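Local coordinates for diguanylate cyclase (Xanthomonas campestris pv. campestris, PDB 5H5O), which binds cyclic GMP through its cyclic nucleotide-binding domain, the part present here, and probably makes cyclic di-GMP from two GTP molecules through a separate GGDEF domain, at residues E92-H95 against D96-Q99. Residues are numbered along the deposited sequence; the frame is centred on the assembly and turned at random.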
# COMPACT_ATOMS: atom_id res chain seq x y z
N GLU A 92 -8.66 12.01 14.02
CA GLU A 92 -8.09 10.77 14.51
C GLU A 92 -9.00 9.60 14.13
O GLU A 92 -10.17 9.56 14.50
CB GLU A 92 -7.90 10.85 16.02
CG GLU A 92 -7.38 9.59 16.68
CD GLU A 92 -7.26 9.76 18.19
OE1 GLU A 92 -6.47 10.61 18.64
OE2 GLU A 92 -7.96 9.04 18.92
N LEU A 93 -8.44 8.65 13.38
CA LEU A 93 -9.21 7.51 12.88
C LEU A 93 -8.66 6.20 13.47
O LEU A 93 -7.54 5.80 13.18
CB LEU A 93 -9.12 7.49 11.36
CG LEU A 93 -10.18 6.92 10.42
CD1 LEU A 93 -9.85 5.52 10.07
CD2 LEU A 93 -11.63 7.05 10.92
N ALA A 94 -9.45 5.56 14.32
CA ALA A 94 -9.04 4.35 15.01
C ALA A 94 -9.28 3.10 14.16
O ALA A 94 -10.05 3.12 13.20
CB ALA A 94 -9.75 4.22 16.37
N HIS A 95 -8.61 2.02 14.55
CA HIS A 95 -8.70 0.74 13.87
C HIS A 95 -10.15 0.32 13.59
O HIS A 95 -10.49 -0.02 12.46
CB HIS A 95 -8.00 -0.33 14.71
CG HIS A 95 -8.00 -1.69 14.09
ND1 HIS A 95 -9.00 -2.61 14.32
CD2 HIS A 95 -7.11 -2.29 13.26
CE1 HIS A 95 -8.73 -3.72 13.64
NE2 HIS A 95 -7.60 -3.55 12.99
N ASP A 96 -10.98 0.35 14.63
CA ASP A 96 -12.39 -0.01 14.51
C ASP A 96 -13.16 0.94 13.60
O ASP A 96 -14.05 0.51 12.85
CB ASP A 96 -13.07 -0.05 15.89
CG ASP A 96 -12.63 -1.25 16.73
OD1 ASP A 96 -12.06 -2.21 16.16
OD2 ASP A 96 -12.86 -1.23 17.96
N ASP A 97 -12.81 2.23 13.67
CA ASP A 97 -13.43 3.24 12.82
C ASP A 97 -13.15 2.90 11.36
O ASP A 97 -14.04 2.96 10.51
CB ASP A 97 -12.86 4.65 13.11
CG ASP A 97 -13.09 5.12 14.54
OD1 ASP A 97 -14.03 4.61 15.19
OD2 ASP A 97 -12.34 6.01 15.01
N PHE A 98 -11.90 2.55 11.07
CA PHE A 98 -11.52 2.23 9.71
C PHE A 98 -12.26 0.99 9.22
O PHE A 98 -12.74 0.95 8.07
CB PHE A 98 -10.00 2.05 9.58
CG PHE A 98 -9.55 1.68 8.19
CD1 PHE A 98 -9.53 2.63 7.18
CD2 PHE A 98 -9.17 0.37 7.89
CE1 PHE A 98 -9.13 2.29 5.89
CE2 PHE A 98 -8.76 0.02 6.61
CZ PHE A 98 -8.74 0.98 5.60
N GLN A 99 -12.39 -0.02 10.08
CA GLN A 99 -13.14 -1.20 9.69
C GLN A 99 -14.60 -0.84 9.39
O GLN A 99 -15.18 -1.38 8.44
CB GLN A 99 -13.07 -2.31 10.75
CG GLN A 99 -13.91 -3.53 10.37
CD GLN A 99 -13.52 -4.12 9.02
OE1 GLN A 99 -14.37 -4.32 8.15
NE2 GLN A 99 -12.24 -4.38 8.83
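The N-terminus of helix 95-104, entered directly from strand 88-93, is held by a bond between the side chain of Asp97, in the third position after the N-cap, and the backbone of the N-cap residue Ala94. Asp97 OD2 accepts a hydrogen bond from the backbone N of Ala94 at 3.0 Å, fairly straight (160° at the hydrogen) and reaching the carboxylate from above its plane. With chi1 at -61°, CG of Asp97 sits beside its own backbone N and anti to its carbonyl carbon, which brings OD2 to Ala94 N; the other oxygen, OD1, forms a salt bridge with Arg100. Helical bonding starts at once: Phe98 N donates to Ala94 O at 2.9 Å, and Gln99 N to His95 O at 3.0 Å. On the buried side Leu93 splits its two methyls over the first turn. Its CD2 touches Asp97 CB at 3.5 Å, while CD1 lies against Phe98 CB, also at 3.5 Å, and near the plane of the Phe98 ring at its edge. That ring runs on among Leu71, Leu72, Val109 and Leu113 and, with His95 and Gln99, also meets Arg114 of the second subunit. The Asp97 bond is one half of a capping box, Ala94 having no side-chain acceptor for the return bond, and Leu93 against Phe98 is the accompanying hydrophobic staple, here where the β-roll of a cyclic nucleotide-binding domain passes into its C-terminal helices.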